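Long-range contact in GrgF (Penicillium sp. sh18, PDB 6LZH), which probably acts as a polyketide transferase in gregatin A biosynthesis, an alpha/beta hydrolase-fold enzyme associated with Claisen-type condensation of two polyketide chains: residues A[143-156]-A[171-185]. Sequence-based numbering, arbitrary orientation.
Sequences STGNPERRQPILEL and MYLPYVNEDGSIPNG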
loop_
_atom_site.group_PDB
_atom_site.type_symbol
_atom_site.label_atom_id
_atom_site.label_comp_id
_atom_site.label_asym_id
_atom_site.label_seq_id
_atom_site.Cartn_x
_atom_site.Cartn_y
_atom_site.Cartn_z
ATOM N N SER A 143 7.050 7.428 -9.561
ATOM C CA SER A 143 6.756 6.696 -10.786
ATOM C C SER A 143 5.517 7.211 -11.501
ATOM O O SER A 143 5.123 6.623 -12.515
ATOM C CB SER A 143 6.570 5.203 -10.481
ATOM O OG SER A 143 7.782 4.491 -10.633
ATOM N N THR A 144 4.896 8.287 -10.996
ATOM C CA THR A 144 3.608 8.732 -11.520
ATOM C C THR A 144 3.695 9.075 -13.000
ATOM O O THR A 144 2.770 8.785 -13.768
ATOM C CB THR A 144 3.096 9.930 -10.720
ATOM O OG1 THR A 144 2.877 9.545 -9.361
ATOM C CG2 THR A 144 1.781 10.456 -11.307
ATOM N N GLY A 145 4.800 9.678 -13.425
ATOM C CA GLY A 145 4.861 10.168 -14.799
ATOM C C GLY A 145 3.919 11.347 -14.938
ATOM O O GLY A 145 3.736 12.132 -14.002
ATOM N N ASN A 146 3.296 11.474 -16.106
ATOM C CA ASN A 146 2.273 12.490 -16.308
ATOM C C ASN A 146 0.947 11.937 -15.799
ATOM O O ASN A 146 0.452 10.941 -16.351
ATOM C CB ASN A 146 2.171 12.878 -17.779
ATOM C CG ASN A 146 1.173 14.009 -18.034
ATOM O OD1 ASN A 146 0.573 14.561 -17.107
ATOM N ND2 ASN A 146 1.008 14.365 -19.306
ATOM N N PRO A 147 0.347 12.523 -14.758
ATOM C CA PRO A 147 -0.890 11.951 -14.199
ATOM C C PRO A 147 -2.076 12.009 -15.144
ATOM O O PRO A 147 -3.107 11.395 -14.840
ATOM C CB PRO A 147 -1.146 12.800 -12.942
ATOM C CG PRO A 147 0.144 13.513 -12.672
ATOM C CD PRO A 147 0.783 13.716 -14.015
ATOM N N GLU A 148 -1.967 12.714 -16.268
ATOM C CA GLU A 148 -3.024 12.743 -17.270
ATOM C C GLU A 148 -2.838 11.688 -18.355
ATOM O O GLU A 148 -3.614 11.668 -19.321
ATOM C CB GLU A 148 -3.115 14.137 -17.895
ATOM C CG GLU A 148 -3.619 15.211 -16.930
ATOM C CD GLU A 148 -4.821 14.760 -16.104
ATOM O OE1 GLU A 148 -5.969 14.935 -16.575
ATOM O OE2 GLU A 148 -4.622 14.244 -14.981
ATOM N N ARG A 149 -1.826 10.825 -18.232
ATOM C CA ARG A 149 -1.802 9.548 -18.937
ATOM C C ARG A 149 -1.898 8.379 -17.960
ATOM O O ARG A 149 -1.544 7.247 -18.304
ATOM C CB ARG A 149 -0.553 9.421 -19.812
ATOM C CG ARG A 149 -0.828 9.568 -21.320
ATOM C CD ARG A 149 -1.240 8.244 -21.981
ATOM N NE ARG A 149 -0.136 7.292 -22.143
ATOM C CZ ARG A 149 -0.077 6.100 -21.545
ATOM N NH1 ARG A 149 0.958 5.297 -21.748
ATOM N NH2 ARG A 149 -1.050 5.716 -20.726
ATOM N N ARG A 150 -2.366 8.641 -16.737
ATOM C CA ARG A 150 -2.641 7.562 -15.798
ATOM C C ARG A 150 -3.854 6.745 -16.224
ATOM O O ARG A 150 -3.951 5.562 -15.885
ATOM C CB ARG A 150 -2.872 8.133 -14.397
ATOM C CG ARG A 150 -4.335 8.476 -14.146
ATOM C CD ARG A 150 -4.619 9.054 -12.765
ATOM N NE ARG A 150 -5.994 9.547 -12.725
ATOM C CZ ARG A 150 -6.370 10.754 -13.147
ATOM N NH1 ARG A 150 -7.648 11.099 -13.090
ATOM N NH2 ARG A 150 -5.472 11.622 -13.611
ATOM N N GLN A 151 -4.790 7.360 -16.949
ATOM C CA GLN A 151 -6.077 6.721 -17.213
ATOM C C GLN A 151 -5.942 5.447 -18.031
ATOM O O GLN A 151 -6.532 4.425 -17.638
ATOM C CB GLN A 151 -7.018 7.720 -17.893
ATOM C CG GLN A 151 -7.210 9.014 -17.116
ATOM C CD GLN A 151 -6.291 10.132 -17.596
ATOM O OE1 GLN A 151 -5.062 10.018 -17.533
ATOM N NE2 GLN A 151 -6.889 11.218 -18.084
ATOM N N PRO A 152 -5.210 5.422 -19.152
ATOM C CA PRO A 152 -5.102 4.160 -19.896
ATOM C C PRO A 152 -4.514 3.033 -19.070
ATOM O O PRO A 152 -5.035 1.917 -19.121
ATOM C CB PRO A 152 -4.202 4.531 -21.088
ATOM C CG PRO A 152 -4.358 5.998 -21.233
ATOM C CD PRO A 152 -4.477 6.505 -19.833
ATOM N N ILE A 153 -3.455 3.283 -18.294
ATOM C CA ILE A 153 -2.842 2.163 -17.588
ATOM C C ILE A 153 -3.754 1.671 -16.468
ATOM O O ILE A 153 -3.818 0.468 -16.198
ATOM C CB ILE A 153 -1.442 2.542 -17.074
ATOM C CG1 ILE A 153 -0.548 2.953 -18.242
ATOM C CG2 ILE A 153 -0.782 1.353 -16.382
ATOM C CD1 ILE A 153 0.816 3.438 -17.810
ATOM N N LEU A 154 -4.500 2.572 -15.823
ATOM C CA LEU A 154 -5.461 2.126 -14.817
ATOM C C LEU A 154 -6.558 1.266 -15.444
ATOM O O LEU A 154 -6.979 0.258 -14.859
ATOM C CB LEU A 154 -6.051 3.331 -14.082
ATOM C CG LEU A 154 -5.129 3.992 -13.044
ATOM C CD1 LEU A 154 -5.791 5.238 -12.432
ATOM C CD2 LEU A 154 -4.774 2.985 -11.947
ATOM N N GLU A 155 -7.018 1.630 -16.650
ATOM C CA GLU A 155 -8.012 0.803 -17.336
ATOM C C GLU A 155 -7.433 -0.570 -17.668
ATOM O O GLU A 155 -8.112 -1.596 -17.507
ATOM C CB GLU A 155 -8.497 1.511 -18.608
ATOM C CG GLU A 155 -9.773 0.969 -19.215
ATOM C CD GLU A 155 -9.582 -0.374 -19.913
ATOM O OE1 GLU A 155 -8.577 -0.559 -20.643
ATOM O OE2 GLU A 155 -10.439 -1.246 -19.721
ATOM N N LEU A 156 -6.176 -0.608 -18.131
ATOM C CA LEU A 156 -5.502 -1.885 -18.370
ATOM C C LEU A 156 -5.403 -2.707 -17.095
ATOM O O LEU A 156 -5.523 -3.938 -17.126
ATOM C CB LEU A 156 -4.096 -1.651 -18.932
ATOM C CG LEU A 156 -4.051 -0.967 -20.305
ATOM C CD1 LEU A 156 -2.622 -0.822 -20.803
ATOM C CD2 LEU A 156 -4.910 -1.753 -21.318
ATOM N N MET A 171 -1.079 -9.342 -17.742
ATOM C CA MET A 171 -0.702 -8.445 -18.825
ATOM C C MET A 171 0.542 -7.649 -18.456
ATOM O O MET A 171 0.702 -7.204 -17.317
ATOM C CB MET A 171 -1.862 -7.505 -19.153
ATOM C CG MET A 171 -1.549 -6.449 -20.171
ATOM S SD MET A 171 -2.794 -5.136 -20.111
ATOM C CE MET A 171 -4.284 -6.124 -19.936
ATOM N N TYR A 172 1.425 -7.468 -19.431
ATOM C CA TYR A 172 2.668 -6.741 -19.224
ATOM C C TYR A 172 2.746 -5.566 -20.184
ATOM O O TYR A 172 2.165 -5.587 -21.272
ATOM C CB TYR A 172 3.882 -7.656 -19.409
ATOM C CG TYR A 172 4.033 -8.647 -18.276
ATOM C CD1 TYR A 172 3.383 -9.865 -18.309
ATOM C CD2 TYR A 172 4.832 -8.356 -17.172
ATOM C CE1 TYR A 172 3.498 -10.773 -17.283
ATOM C CE2 TYR A 172 4.955 -9.261 -16.130
ATOM C CZ TYR A 172 4.284 -10.466 -16.196
ATOM O OH TYR A 172 4.393 -11.376 -15.180
ATOM N N LEU A 173 3.447 -4.528 -19.755
ATOM C CA LEU A 173 3.788 -3.446 -20.653
ATOM C C LEU A 173 5.264 -3.507 -21.004
ATOM O O LEU A 173 6.081 -3.820 -20.134
ATOM C CB LEU A 173 3.486 -2.092 -20.016
ATOM C CG LEU A 173 2.003 -1.831 -19.836
ATOM C CD1 LEU A 173 1.805 -0.483 -19.173
ATOM C CD2 LEU A 173 1.306 -1.920 -21.193
ATOM N N PRO A 174 5.639 -3.214 -22.245
ATOM C CA PRO A 174 7.059 -3.089 -22.575
ATOM C C PRO A 174 7.590 -1.728 -22.157
ATOM O O PRO A 174 6.847 -0.753 -21.996
ATOM C CB PRO A 174 7.078 -3.237 -24.099
ATOM C CG PRO A 174 5.790 -2.573 -24.510
ATOM C CD PRO A 174 4.780 -2.884 -23.399
ATOM N N TYR A 175 8.911 -1.676 -21.982
ATOM C CA TYR A 175 9.565 -0.401 -21.707
ATOM C C TYR A 175 9.365 0.581 -22.855
ATOM O O TYR A 175 9.270 1.796 -22.631
ATOM C CB TYR A 175 11.055 -0.621 -21.461
ATOM C CG TYR A 175 11.403 -1.243 -20.127
ATOM C CD1 TYR A 175 10.414 -1.686 -19.250
ATOM C CD2 TYR A 175 12.726 -1.374 -19.738
ATOM C CE1 TYR A 175 10.748 -2.241 -18.026
ATOM C CE2 TYR A 175 13.065 -1.930 -18.532
ATOM C CZ TYR A 175 12.080 -2.365 -17.675
ATOM O OH TYR A 175 12.447 -2.915 -16.458
ATOM N N VAL A 176 9.304 0.072 -24.086
ATOM C CA VAL A 176 9.141 0.868 -25.301
ATOM C C VAL A 176 8.161 0.131 -26.204
ATOM O O VAL A 176 8.412 -1.019 -26.580
ATOM C CB VAL A 176 10.474 1.089 -26.046
ATOM C CG1 VAL A 176 10.289 2.058 -27.217
ATOM C CG2 VAL A 176 11.566 1.583 -25.108
ATOM N N ASN A 177 7.049 0.779 -26.549
ATOM C CA ASN A 177 6.120 0.200 -27.512
ATOM C C ASN A 177 6.777 0.088 -28.885
ATOM O O ASN A 177 7.743 0.789 -29.200
ATOM C CB ASN A 177 4.848 1.046 -27.621
ATOM C CG ASN A 177 4.097 1.146 -26.310
ATOM O OD1 ASN A 177 3.756 2.242 -25.860
ATOM N ND2 ASN A 177 3.834 0.001 -25.685
ATOM N N GLU A 178 6.238 -0.812 -29.713
ATOM C CA GLU A 178 6.816 -1.020 -31.038
ATOM C C GLU A 178 6.826 0.262 -31.861
ATOM O O GLU A 178 7.687 0.433 -32.730
ATOM C CB GLU A 178 6.049 -2.121 -31.782
ATOM C CG GLU A 178 4.540 -2.106 -31.565
ATOM C CD GLU A 178 3.831 -1.042 -32.385
ATOM O OE1 GLU A 178 2.641 -0.778 -32.099
ATOM O OE2 GLU A 178 4.452 -0.486 -33.324
ATOM N N ASP A 179 5.904 1.179 -31.586
ATOM C CA ASP A 179 5.868 2.461 -32.273
ATOM C C ASP A 179 6.875 3.462 -31.718
ATOM O O ASP A 179 6.830 4.634 -32.105
ATOM C CB ASP A 179 4.456 3.051 -32.209
ATOM C CG ASP A 179 4.060 3.467 -30.806
ATOM O OD1 ASP A 179 4.506 4.545 -30.367
ATOM O OD2 ASP A 179 3.315 2.715 -30.139
ATOM N N GLY A 180 7.772 3.039 -30.828
ATOM C CA GLY A 180 8.742 3.935 -30.231
ATOM C C GLY A 180 8.252 4.708 -29.025
ATOM O O GLY A 180 9.041 5.453 -28.423
ATOM N N SER A 181 6.985 4.552 -28.647
ATOM C CA SER A 181 6.449 5.230 -27.479
ATOM C C SER A 181 6.982 4.601 -26.195
ATOM O O SER A 181 7.499 3.480 -26.183
ATOM C CB SER A 181 4.922 5.175 -27.475
ATOM O OG SER A 181 4.382 6.242 -26.721
ATOM N N ILE A 182 6.839 5.341 -25.103
ATOM C CA ILE A 182 7.164 4.874 -23.761
ATOM C C ILE A 182 5.880 4.919 -22.939
ATOM O O ILE A 182 5.246 5.975 -22.852
ATOM C CB ILE A 182 8.258 5.727 -23.095
ATOM C CG1 ILE A 182 9.497 5.830 -23.990
ATOM C CG2 ILE A 182 8.616 5.160 -21.712
ATOM C CD1 ILE A 182 10.700 6.434 -23.289
ATOM N N PRO A 183 5.446 3.812 -22.330
ATOM C CA PRO A 183 4.297 3.877 -21.416
ATOM C C PRO A 183 4.543 4.865 -20.281
ATOM O O PRO A 183 5.684 5.144 -19.905
ATOM C CB PRO A 183 4.165 2.439 -20.898
ATOM C CG PRO A 183 4.753 1.592 -22.004
ATOM C CD PRO A 183 5.873 2.426 -22.594
ATOM N N ASN A 184 3.436 5.372 -19.724
ATOM C CA ASN A 184 3.446 6.598 -18.926
ATOM C C ASN A 184 4.533 6.608 -17.850
ATOM O O ASN A 184 5.359 7.526 -17.796
ATOM C CB ASN A 184 2.070 6.819 -18.290
ATOM C CG ASN A 184 1.994 8.126 -17.506
ATOM O OD1 ASN A 184 2.695 9.095 -17.819
ATOM N ND2 ASN A 184 1.147 8.158 -16.483
ATOM N N GLY A 185 4.543 5.615 -16.971
ATOM C CA GLY A 185 5.492 5.664 -15.869
ATOM C C GLY A 185 6.762 4.863 -16.098
ATOM O O GLY A 185 7.305 4.266 -15.160
HETATM O O HOH W 1 9.253 3.842 -12.805
#
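A single side-chain amide, that of N184, pairs with both backbone polar groups of N146 in the loop leading into helix 150-165. N146 N donates to a lone pair of N184 OD1 (3.0 Å), lying in the plane of that carbonyl, while N184 ND2 returns a bond to N146 O (2.9 Å) from above its carbonyl plane. R149 N reaches the same oxygen from the opposite face, which leaves N146 O gripped by two donors. With CG anti to its backbone N (chi1 -177°), N184 extends its amide into this loop and leaves CB against I153 CD1 (3.6 Å). The R149 chain, folded back at chi2 and chi3, runs antiparallel to N184 and brings one guanidinium face over N184 CB. Shortening N184 to an alanine would remove both bonds and is likely to leave N146 N without its acceptor and the loop freer to shift. Farther along, L156 crosses M171 nearly perpendicularly, L156 CB lying 3.9 Å from M171 SD, and L156 CD1 meets L173 CD2 (4.1 Å). A water bridges S143 OG and G185 O; the S143 side chain lies about 9 Å from that of C115, the probable nucleophile. The contact packs helix 150-165 against strand 172-174 and the loop after it, in an insertion following strand 133-137, consistent with the cap of alpha/beta hydrolases.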